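PDB 4LFU: regulatory protein SdiA from Escherichia coli, which senses acyl-homoserine lactone autoinducers of other bacteria as a LuxR-type receptor and activates transcription, including that of the ftsQAZ cell-division genes. Local coordinates for residues A[38-49]-A[127-138]. Numbering follows the deposited sequence.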
ATOM      1  N   GLU A  38     -27.320   8.532   4.512  1.00 40.18           N
ATOM      2  CA  GLU A  38     -27.945   9.081   5.738  1.00 40.04           C
ATOM      3  C   GLU A  38     -26.938   9.452   6.824  1.00 38.31           C
ATOM      4  O   GLU A  38     -27.144   9.148   7.991  1.00 38.30           O
ATOM      5  CB  GLU A  38     -29.013   8.138   6.326  1.00 40.57           C
ATOM      6  CG  GLU A  38     -30.452   8.519   5.993  1.00 44.98           C
ATOM      7  CD  GLU A  38     -31.184   7.478   5.136  1.00 49.81           C
ATOM      8  OE1 GLU A  38     -32.431   7.374   5.267  1.00 50.22           O
ATOM      9  OE2 GLU A  38     -30.522   6.763   4.344  1.00 52.43           O
ATOM     10  N   TYR A  39     -25.854  10.110   6.435  1.00 36.52           N
ATOM     11  CA  TYR A  39     -24.864  10.582   7.392  1.00 34.61           C
ATOM     12  C   TYR A  39     -24.856  12.087   7.368  1.00 33.97           C
ATOM     13  O   TYR A  39     -25.196  12.683   6.358  1.00 34.35           O
ATOM     14  CB  TYR A  39     -23.476  10.011   7.081  1.00 33.37           C
ATOM     15  CG  TYR A  39     -23.354   8.572   7.503  1.00 31.81           C
ATOM     16  CD1 TYR A  39     -23.231   8.220   8.853  1.00 29.01           C
ATOM     17  CD2 TYR A  39     -23.385   7.547   6.555  1.00 30.53           C
ATOM     18  CE1 TYR A  39     -23.131   6.889   9.236  1.00 27.42           C
ATOM     19  CE2 TYR A  39     -23.299   6.217   6.936  1.00 28.56           C
ATOM     20  CZ  TYR A  39     -23.160   5.893   8.264  1.00 29.96           C
ATOM     21  OH  TYR A  39     -23.062   4.558   8.607  1.00 31.99           O
ATOM     22  N   ASP A  40     -24.486  12.692   8.490  1.00 33.19           N
ATOM     23  CA  ASP A  40     -24.476  14.143   8.638  1.00 32.56           C
ATOM     24  C   ASP A  40     -23.128  14.707   8.244  1.00 31.60           C
ATOM     25  O   ASP A  40     -23.039  15.756   7.603  1.00 31.37           O
ATOM     26  CB  ASP A  40     -24.785  14.522  10.090  1.00 32.98           C
ATOM     27  CG  ASP A  40     -26.185  14.138  10.495  1.00 34.62           C
ATOM     28  OD1 ASP A  40     -27.117  14.317   9.684  1.00 36.59           O
ATOM     29  OD2 ASP A  40     -26.365  13.643  11.614  1.00 37.34           O
ATOM     30  N   TYR A  41     -22.071  14.002   8.624  1.00 30.13           N
ATOM     31  CA  TYR A  41     -20.743  14.521   8.416  1.00 29.77           C
ATOM     32  C   TYR A  41     -19.803  13.509   7.774  1.00 28.87           C
ATOM     33  O   TYR A  41     -20.014  12.319   7.862  1.00 28.25           O
ATOM     34  CB  TYR A  41     -20.154  14.990   9.741  1.00 30.45           C
ATOM     35  CG  TYR A  41     -20.964  16.036  10.488  1.00 31.39           C
ATOM     36  CD1 TYR A  41     -20.957  17.367  10.090  1.00 32.94           C
ATOM     37  CD2 TYR A  41     -21.706  15.694  11.614  1.00 31.77           C
ATOM     38  CE1 TYR A  41     -21.682  18.342  10.791  1.00 34.34           C
ATOM     39  CE2 TYR A  41     -22.449  16.658  12.316  1.00 33.17           C
ATOM     40  CZ  TYR A  41     -22.416  17.970  11.906  1.00 33.00           C
ATOM     41  OH  TYR A  41     -23.117  18.910  12.597  1.00 34.52           O
ATOM     42  N   TYR A  42     -18.758  14.020   7.140  1.00 28.98           N
ATOM     43  CA  TYR A  42     -17.634  13.214   6.675  1.00 28.95           C
ATOM     44  C   TYR A  42     -16.364  13.934   7.107  1.00 29.16           C
ATOM     45  O   TYR A  42     -16.386  15.135   7.407  1.00 28.77           O
ATOM     46  CB  TYR A  42     -17.654  13.077   5.149  1.00 28.93           C
ATOM     47  CG  TYR A  42     -17.209  14.345   4.432  1.00 28.99           C
ATOM     48  CD1 TYR A  42     -18.126  15.361   4.164  1.00 29.26           C
ATOM     49  CD2 TYR A  42     -15.871  14.530   4.029  1.00 28.29           C
ATOM     50  CE1 TYR A  42     -17.745  16.523   3.554  1.00 27.39           C
ATOM     51  CE2 TYR A  42     -15.472  15.703   3.389  1.00 27.33           C
ATOM     52  CZ  TYR A  42     -16.428  16.690   3.156  1.00 29.39           C
ATOM     53  OH  TYR A  42     -16.108  17.881   2.535  1.00 30.92           O
ATOM     54  N   SER A  43     -15.271  13.184   7.173  1.00 28.92           N
ATOM     55  CA  SER A  43     -13.950  13.748   7.262  1.00 29.56           C
ATOM     56  C   SER A  43     -12.997  12.884   6.427  1.00 29.43           C
ATOM     57  O   SER A  43     -13.088  11.671   6.431  1.00 28.97           O
ATOM     58  CB  SER A  43     -13.488  13.862   8.720  1.00 29.80           C
ATOM     59  OG  SER A  43     -13.284  12.596   9.312  1.00 31.65           O
ATOM     60  N   LEU A  44     -12.091  13.522   5.699  1.00 29.46           N
ATOM     61  CA  LEU A  44     -11.101  12.796   4.932  1.00 29.77           C
ATOM     62  C   LEU A  44      -9.755  13.199   5.526  1.00 29.26           C
ATOM     63  O   LEU A  44      -9.395  14.375   5.456  1.00 28.96           O
ATOM     64  CB  LEU A  44     -11.218  13.184   3.451  1.00 29.72           C
ATOM     65  CG  LEU A  44     -11.106  12.146   2.317  1.00 32.67           C
ATOM     66  CD1 LEU A  44     -10.304  12.755   1.099  1.00 31.41           C
ATOM     67  CD2 LEU A  44     -10.516  10.780   2.722  1.00 29.84           C
ATOM     68  N   CYS A  45      -9.072  12.241   6.174  1.00 29.24           N
ATOM     69  CA  CYS A  45      -7.759  12.433   6.845  1.00 29.58           C
ATOM     70  C   CYS A  45      -6.692  11.546   6.237  1.00 28.03           C
ATOM     71  O   CYS A  45      -6.927  10.372   5.979  1.00 26.91           O
ATOM     72  CB  CYS A  45      -7.801  12.073   8.332  1.00 29.54           C
ATOM     73  SG  CYS A  45      -9.021  12.962   9.287  1.00 38.47           S
ATOM     74  N   VAL A  46      -5.503  12.115   6.068  1.00 27.29           N
ATOM     75  CA  VAL A  46      -4.395  11.434   5.417  1.00 26.47           C
ATOM     76  C   VAL A  46      -3.189  11.542   6.323  1.00 26.10           C
ATOM     77  O   VAL A  46      -2.711  12.656   6.555  1.00 25.45           O
ATOM     78  CB  VAL A  46      -4.116  12.054   3.988  1.00 26.47           C
ATOM     79  CG1 VAL A  46      -2.967  11.358   3.298  1.00 25.08           C
ATOM     80  CG2 VAL A  46      -5.379  11.982   3.109  1.00 25.70           C
ATOM     81  N   ARG A  47      -2.740  10.402   6.855  1.00 25.42           N
ATOM     82  CA  ARG A  47      -1.483  10.299   7.595  1.00 27.19           C
ATOM     83  C   ARG A  47      -0.360  10.032   6.586  1.00 26.29           C
ATOM     84  O   ARG A  47      -0.274   8.953   5.998  1.00 24.11           O
ATOM     85  CB  ARG A  47      -1.487   9.166   8.691  1.00 27.28           C
ATOM     86  CG  ARG A  47      -2.848   8.868   9.397  1.00 31.13           C
ATOM     87  CD  ARG A  47      -2.744   7.984  10.718  1.00 31.04           C
ATOM     88  NE  ARG A  47      -2.099   8.775  11.770  1.00 39.15           N
ATOM     89  CZ  ARG A  47      -2.433   8.813  13.059  1.00 41.28           C
ATOM     90  NH1 ARG A  47      -3.434   8.082  13.541  1.00 43.93           N
ATOM     91  NH2 ARG A  47      -1.745   9.604  13.878  1.00 43.57           N
ATOM     92  N   HIS A  48       0.475  11.043   6.382  1.00 27.09           N
ATOM     93  CA  HIS A  48       1.606  10.954   5.473  1.00 28.23           C
ATOM     94  C   HIS A  48       2.720  10.066   6.038  1.00 28.74           C
ATOM     95  O   HIS A  48       2.892   9.982   7.256  1.00 28.31           O
ATOM     96  CB  HIS A  48       2.127  12.352   5.156  1.00 28.30           C
ATOM     97  CG  HIS A  48       1.215  13.136   4.265  1.00 29.61           C
ATOM     98  ND1 HIS A  48      -0.079  13.462   4.623  1.00 29.93           N
ATOM     99  CD2 HIS A  48       1.410  13.671   3.036  1.00 30.16           C
ATOM    100  CE1 HIS A  48      -0.641  14.158   3.652  1.00 30.11           C
ATOM    101  NE2 HIS A  48       0.242  14.301   2.679  1.00 30.87           N
ATOM    102  N   PRO A  49       3.471   9.385   5.153  1.00 28.71           N
ATOM    103  CA  PRO A  49       4.547   8.520   5.615  1.00 29.04           C
ATOM    104  C   PRO A  49       5.714   9.314   6.227  1.00 29.70           C
ATOM    105  O   PRO A  49       6.483   8.761   7.002  1.00 31.00           O
ATOM    106  CB  PRO A  49       4.990   7.820   4.336  1.00 28.17           C
ATOM    107  CG  PRO A  49       4.738   8.816   3.287  1.00 29.04           C
ATOM    108  CD  PRO A  49       3.391   9.402   3.684  1.00 29.04           C
ATOM    109  N   ASN A 127       1.729   6.040  -2.513  1.00 24.91           N
ATOM    110  CA  ASN A 127       2.824   6.789  -1.891  1.00 24.83           C
ATOM    111  C   ASN A 127       3.020   6.461  -0.399  1.00 24.89           C
ATOM    112  O   ASN A 127       3.878   7.054   0.285  1.00 24.02           O
ATOM    113  CB  ASN A 127       2.642   8.294  -2.117  1.00 25.04           C
ATOM    114  CG  ASN A 127       1.395   8.869  -1.426  1.00 25.40           C
ATOM    115  OD1 ASN A 127       0.637   8.161  -0.760  1.00 24.41           O
ATOM    116  ND2 ASN A 127       1.191  10.174  -1.588  1.00 25.19           N
ATOM    117  N   ARG A 128       2.228   5.484   0.075  1.00 25.04           N
ATOM    118  CA  ARG A 128       2.262   4.975   1.465  1.00 24.55           C
ATOM    119  C   ARG A 128       1.582   5.914   2.479  1.00 25.48           C
ATOM    120  O   ARG A 128       1.668   5.707   3.689  1.00 25.79           O
ATOM    121  CB  ARG A 128       3.685   4.646   1.903  1.00 23.65           C
ATOM    122  CG  ARG A 128       4.256   3.396   1.305  1.00 22.41           C
ATOM    123  CD  ARG A 128       4.683   3.593  -0.138  1.00 21.28           C
ATOM    124  NE  ARG A 128       5.695   2.612  -0.507  1.00 22.07           N
ATOM    125  CZ  ARG A 128       5.708   1.959  -1.656  1.00 20.95           C
ATOM    126  NH1 ARG A 128       4.790   2.231  -2.577  1.00 19.76           N
ATOM    127  NH2 ARG A 128       6.660   1.069  -1.893  1.00 20.76           N
ATOM    128  N   ALA A 129       0.909   6.948   1.989  1.00 26.13           N
ATOM    129  CA  ALA A 129       0.058   7.750   2.863  1.00 26.90           C
ATOM    130  C   ALA A 129      -1.112   6.871   3.248  1.00 27.39           C
ATOM    131  O   ALA A 129      -1.498   5.978   2.493  1.00 27.57           O
ATOM    132  CB  ALA A 129      -0.423   9.007   2.152  1.00 26.18           C
ATOM    133  N   LEU A 130      -1.679   7.108   4.424  1.00 28.17           N
ATOM    134  CA  LEU A 130      -2.853   6.349   4.836  1.00 28.13           C
ATOM    135  C   LEU A 130      -4.037   7.285   4.818  1.00 27.14           C
ATOM    136  O   LEU A 130      -4.040   8.315   5.514  1.00 26.65           O
ATOM    137  CB  LEU A 130      -2.658   5.741   6.240  1.00 28.94           C
ATOM    138  CG  LEU A 130      -1.589   4.667   6.487  1.00 31.69           C
ATOM    139  CD1 LEU A 130      -1.618   4.306   7.955  1.00 34.84           C
ATOM    140  CD2 LEU A 130      -1.850   3.405   5.663  1.00 33.51           C
ATOM    141  N   GLY A 131      -5.031   6.938   4.009  1.00 25.65           N
ATOM    142  CA  GLY A 131      -6.226   7.742   3.891  1.00 24.16           C
ATOM    143  C   GLY A 131      -7.354   7.103   4.660  1.00 24.52           C
ATOM    144  O   GLY A 131      -7.539   5.873   4.626  1.00 23.55           O
ATOM    145  N   PHE A 132      -8.089   7.942   5.384  1.00 24.27           N
ATOM    146  CA  PHE A 132      -9.233   7.514   6.199  1.00 24.08           C
ATOM    147  C   PHE A 132     -10.470   8.326   5.808  1.00 24.47           C
ATOM    148  O   PHE A 132     -10.459   9.553   5.862  1.00 24.42           O
ATOM    149  CB  PHE A 132      -8.940   7.740   7.684  1.00 23.10           C
ATOM    150  CG  PHE A 132      -7.772   6.936   8.213  1.00 23.32           C
ATOM    151  CD1 PHE A 132      -7.986   5.717   8.844  1.00 21.65           C
ATOM    152  CD2 PHE A 132      -6.456   7.408   8.087  1.00 21.61           C
ATOM    153  CE1 PHE A 132      -6.921   4.969   9.304  1.00 22.18           C
ATOM    154  CE2 PHE A 132      -5.367   6.672   8.589  1.00 19.34           C
ATOM    155  CZ  PHE A 132      -5.599   5.460   9.183  1.00 22.15           C
ATOM    156  N   LEU A 133     -11.541   7.644   5.431  1.00 25.03           N
ATOM    157  CA  LEU A 133     -12.807   8.323   5.181  1.00 25.49           C
ATOM    158  C   LEU A 133     -13.825   7.942   6.262  1.00 25.56           C
ATOM    159  O   LEU A 133     -14.176   6.781   6.398  1.00 25.94           O
ATOM    160  CB  LEU A 133     -13.343   7.969   3.787  1.00 25.68           C
ATOM    161  CG  LEU A 133     -14.726   8.550   3.427  1.00 26.32           C
ATOM    162  CD1 LEU A 133     -14.701  10.072   3.327  1.00 24.64           C
ATOM    163  CD2 LEU A 133     -15.201   7.915   2.136  1.00 26.74           C
ATOM    164  N   SER A 134     -14.285   8.926   7.023  1.00 25.73           N
ATOM    165  CA  SER A 134     -15.260   8.713   8.095  1.00 25.90           C
ATOM    166  C   SER A 134     -16.569   9.354   7.739  1.00 25.91           C
ATOM    167  O   SER A 134     -16.581  10.439   7.191  1.00 25.55           O
ATOM    168  CB  SER A 134     -14.780   9.361   9.368  1.00 25.03           C
ATOM    169  OG  SER A 134     -13.785   8.583   9.974  1.00 27.27           O
ATOM    170  N   PHE A 135     -17.666   8.665   8.022  1.00 27.34           N
ATOM    171  CA  PHE A 135     -19.005   9.273   8.021  1.00 28.44           C
ATOM    172  C   PHE A 135     -19.545   9.251   9.444  1.00 29.19           C
ATOM    173  O   PHE A 135     -19.317   8.301  10.180  1.00 28.90           O
ATOM    174  CB  PHE A 135     -19.980   8.497   7.131  1.00 28.85           C
ATOM    175  CG  PHE A 135     -19.674   8.561   5.646  1.00 30.05           C
ATOM    176  CD1 PHE A 135     -19.025   9.659   5.085  1.00 30.46           C
ATOM    177  CD2 PHE A 135     -20.073   7.525   4.806  1.00 29.94           C
ATOM    178  CE1 PHE A 135     -18.755   9.714   3.725  1.00 29.72           C
ATOM    179  CE2 PHE A 135     -19.826   7.590   3.434  1.00 29.36           C
ATOM    180  CZ  PHE A 135     -19.162   8.689   2.902  1.00 29.97           C
ATOM    181  N   SER A 136     -20.259  10.295   9.842  1.00 30.32           N
ATOM    182  CA  SER A 136     -20.855  10.307  11.179  1.00 31.53           C
ATOM    183  C   SER A 136     -22.252  10.903  11.187  1.00 32.35           C
ATOM    184  O   SER A 136     -22.634  11.609  10.289  1.00 32.33           O
ATOM    185  CB  SER A 136     -19.952  11.006  12.203  1.00 30.67           C
ATOM    186  OG  SER A 136     -19.793  12.367  11.885  1.00 30.62           O
ATOM    187  N   ARG A 137     -22.988  10.608  12.238  1.00 34.40           N
ATOM    188  CA  ARG A 137     -24.390  10.920  12.329  1.00 36.52           C
ATOM    189  C   ARG A 137     -24.730  11.290  13.775  1.00 37.95           C
ATOM    190  O   ARG A 137     -24.209  10.684  14.743  1.00 36.65           O
ATOM    191  CB  ARG A 137     -25.179   9.687  11.894  1.00 36.39           C
ATOM    192  CG  ARG A 137     -26.615   9.939  11.611  1.00 38.24           C
ATOM    193  CD  ARG A 137     -27.189   8.850  10.737  1.00 40.70           C
ATOM    194  NE  ARG A 137     -26.966   7.516  11.263  1.00 41.22           N
ATOM    195  CZ  ARG A 137     -26.793   6.437  10.503  1.00 43.22           C
ATOM    196  NH1 ARG A 137     -26.597   5.252  11.073  1.00 43.54           N
ATOM    197  NH2 ARG A 137     -26.806   6.534   9.173  1.00 42.82           N
ATOM    198  N   CYS A 138     -25.615  12.274  13.906  1.00 40.37           N
ATOM    199  CA  CYS A 138     -26.100  12.724  15.207  1.00 43.66           C
ATOM    200  C   CYS A 138     -27.272  11.905  15.723  1.00 45.81           C
ATOM    201  O   CYS A 138     -27.707  12.107  16.852  1.00 46.93           O
ATOM    202  CB  CYS A 138     -26.483  14.204  15.154  1.00 43.48           C
ATOM    203  SG  CYS A 138     -25.086  15.287  14.749  1.00 44.19           S
TER
HETATM  204  O   HOH W   1     -11.386  10.271   8.706  1.00 37.00           O
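Tyr39 lies between two side chains of the partner strand, an example of an aromatic ring sandwiched just ahead of a strand between alternate residues of its neighbour. Over one ring face comes Phe135 CB, 3.6 Å from the ring centroid; the guanidinium of Arg137 lies flat on the opposite face, off-centre, its plane only 8° from that of the ring. Arg137 gets there with CG anti to the backbone N (chi1 -166°) and a bend at chi3. Asp40 and Tyr41 both send their backbone N-H to Ser136 O, which makes a classic beta bulge, and Asp40 OD2 takes the N-H of Cys138 almost straight (172°). Cys138 SG meets the Tyr41 ring at its edge, 3.8 Å from CE2, while the Tyr63 ring stacks on that of Tyr41 and its OH hydrogen-bonds Ser136 OG. Strand 41-47 runs antiparallel to 130-137, the central strand of the five-stranded sheet of the GAF-like autoinducer-binding domain, and lies between it and strand 57-61; helix 23-36 packs on the face that carries Tyr42 and Phe135. Here Tyr42 CB abuts the edge of the Phe135 ring at CD1, 3.7 Å away. On the other face a water joins Ser43 OG, Ser134 OG and Phe132 O; Ser134 OG also hydrogen-bonds Thr120 OG1. Back on the Tyr42 face, Leu44 CD2 rests 3.4 Å from Phe132 O. Cys45 O accepts the N-H of Phe132. Val46 CG1 touches Ala129 CB at 3.6 Å. On the Ser43 face, the aliphatic part of Arg47 crosses Phe132, CG being 3.4 Å from CE2, before NH1 reaches Leu83 O. Beyond the strand, Pro49 lies against Ala129 and the backbone of Asn127.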